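Local atomic coordinates of beta-lactamase (Burkholderia cenocepacia, PDB entry 5E2G), a protein that probably hydrolyses beta-lactams to substituted beta-amino acids, as a member of the class C beta-lactamase family. Residues Phe58-Val63 and Val335-Gly340. Sequence-based numbering, arbitrary orientation.
Sequences FEIGSV and VMLANG
Phe58 and Ile60 pack onto Leu337 in a buried, mainly apolar contact between the short strand 58-59 and the face of the large antiparallel sheet, at the C-terminal end of strand 332-338. No hydrogen bond joins the two segments; the nearest CA atoms, those of Phe58 and Leu337, are 6.6 Å apart. The main element is a CH-pi contact: Leu337 CB lies over one face of the Phe58 ring, 3.9 Å from the centroid and 19° off the ring normal, displaced toward the rim on the CG side. The CD1 methyl of Leu337 reaches the same part of the ring, 3.7 Å from Phe58 CD1. Ile60 lies two residues before Ser62, and the chain then leads into helix 64-77, with Val63 N hydrogen-bonded to Ile60 O at 3.1 Å. Ser62 and Lys65 fit the SxxK motif of serine beta-lactamases and penicillin-binding proteins, in which the serine is the nucleophile, so Ser62 probably has that role here. Phe58 has its CG anti to the carbonyl carbon (chi1 -60°), which lays the ring across the strand end, and its far side runs on to the turn that follows: Asn339 N sits at the ring edge, close to its plane, 3.9 Å from Phe58 CE2. The side-chain carboxamide of Asn339 turns to strand 25-32, its OD1 accepting from Gly25 N. The other branch of Leu337, CD2, points the way the facing chain runs from Phe58 to Ile60 and lies 4.1 Å from Ile60 CG2, with the two side chains side by side and pointing the same way. Leu229 of helix 226-235 and Thr322 of strand 321-327 touch both Ile60 and Leu337, while Phe58 also touches Ala27 of the adjacent strand 25-32.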
loop_
_atom_site.group_PDB
_atom_site.type_symbol
_atom_site.label_atom_id
_atom_site.label_comp_id
_atom_site.label_asym_id
_atom_site.label_seq_id
_atom_site.Cartn_x
_atom_site.Cartn_y
_atom_site.Cartn_z
ATOM N N PHE A 58 10.654 3.851 -7.583
ATOM C CA PHE A 58 10.634 2.502 -7.040
ATOM C C PHE A 58 9.238 1.909 -7.199
ATOM O O PHE A 58 8.237 2.625 -7.122
ATOM C CB PHE A 58 11.002 2.485 -5.554
ATOM C CG PHE A 58 12.366 3.029 -5.249
ATOM C CD1 PHE A 58 12.582 4.397 -5.163
ATOM C CD2 PHE A 58 13.429 2.176 -5.010
ATOM C CE1 PHE A 58 13.832 4.900 -4.875
ATOM C CE2 PHE A 58 14.685 2.679 -4.713
ATOM C CZ PHE A 58 14.883 4.046 -4.651
ATOM N N GLU A 59 9.174 0.594 -7.419
ATOM C CA GLU A 59 7.907 -0.127 -7.357
ATOM C C GLU A 59 7.566 -0.407 -5.897
ATOM O O GLU A 59 8.383 -0.965 -5.159
ATOM C CB GLU A 59 7.984 -1.445 -8.128
ATOM C CG GLU A 59 8.659 -1.342 -9.476
ATOM C CD GLU A 59 8.961 -2.694 -10.100
ATOM O OE1 GLU A 59 8.722 -3.733 -9.448
ATOM O OE2 GLU A 59 9.450 -2.710 -11.249
ATOM N N ILE A 60 6.359 -0.028 -5.477
ATOM C CA ILE A 60 5.971 -0.171 -4.077
ATOM C C ILE A 60 5.077 -1.388 -3.848
ATOM O O ILE A 60 4.564 -1.572 -2.741
ATOM C CB ILE A 60 5.317 1.116 -3.537
ATOM C CG1 ILE A 60 4.031 1.465 -4.283
ATOM C CG2 ILE A 60 6.292 2.271 -3.622
ATOM C CD1 ILE A 60 3.311 2.670 -3.690
ATOM N N GLY A 61 4.898 -2.235 -4.855
ATOM C CA GLY A 61 4.143 -3.463 -4.643
ATOM C C GLY A 61 2.754 -3.195 -4.086
ATOM O O GLY A 61 2.033 -2.304 -4.550
ATOM N N SER A 62 2.388 -3.962 -3.056
ATOM C CA SER A 62 1.049 -3.912 -2.482
ATOM C C SER A 62 0.746 -2.611 -1.757
ATOM O O SER A 62 -0.412 -2.381 -1.401
ATOM C CB SER A 62 0.848 -5.083 -1.531
ATOM O OG SER A 62 0.858 -6.315 -2.228
ATOM N N VAL A 63 1.742 -1.758 -1.521
ATOM C CA VAL A 63 1.438 -0.438 -0.991
ATOM C C VAL A 63 0.599 0.339 -2.002
ATOM O O VAL A 63 -0.136 1.259 -1.627
ATOM C CB VAL A 63 2.738 0.307 -0.610
ATOM C CG1 VAL A 63 2.422 1.675 -0.029
ATOM C CG2 VAL A 63 3.547 -0.506 0.390
ATOM N N VAL A 335 8.908 6.187 5.370
ATOM C CA VAL A 335 8.749 5.509 4.091
ATOM C C VAL A 335 10.087 4.867 3.745
ATOM O O VAL A 335 11.123 5.535 3.797
ATOM C CB VAL A 335 8.306 6.497 2.990
ATOM C CG1 VAL A 335 8.414 5.877 1.623
ATOM C CG2 VAL A 335 6.898 6.973 3.264
HETATM N N MSE A 336 10.078 3.579 3.423
HETATM C CA MSE A 336 11.312 2.906 3.052
HETATM C C MSE A 336 11.181 2.250 1.694
HETATM O O MSE A 336 10.346 1.376 1.512
HETATM C CB MSE A 336 11.693 1.858 4.092
HETATM C CG MSE A 336 11.855 2.401 5.498
HETATM SE SE MSE A 336 12.031 0.987 6.855
HETATM C CE MSE A 336 13.364 -0.116 5.963
ATOM N N LEU A 337 12.009 2.659 0.739
ATOM C CA LEU A 337 11.978 2.106 -0.608
ATOM C C LEU A 337 13.348 1.546 -0.933
ATOM O O LEU A 337 14.352 2.237 -0.765
ATOM C CB LEU A 337 11.587 3.159 -1.648
ATOM C CG LEU A 337 10.475 4.137 -1.283
ATOM C CD1 LEU A 337 10.235 5.087 -2.425
ATOM C CD2 LEU A 337 9.222 3.396 -0.966
ATOM N N ALA A 338 13.386 0.304 -1.400
ATOM C CA ALA A 338 14.640 -0.356 -1.721
ATOM C C ALA A 338 14.482 -1.105 -3.031
ATOM O O ALA A 338 13.455 -1.748 -3.263
ATOM C CB ALA A 338 15.063 -1.321 -0.609
ATOM N N ASN A 339 15.496 -1.014 -3.893
ATOM C CA ASN A 339 15.466 -1.780 -5.138
ATOM C C ASN A 339 16.137 -3.135 -4.979
ATOM O O ASN A 339 16.888 -3.589 -5.843
ATOM C CB ASN A 339 16.080 -0.977 -6.284
ATOM C CG ASN A 339 17.545 -0.696 -6.088
ATOM O OD1 ASN A 339 18.058 -0.788 -4.976
ATOM N ND2 ASN A 339 18.235 -0.345 -7.170
ATOM N N GLY A 340 15.865 -3.801 -3.862
ATOM C CA GLY A 340 16.292 -5.166 -3.634
ATOM C C GLY A 340 15.351 -5.794 -2.633
ATOM O O GLY A 340 14.413 -5.160 -2.150
#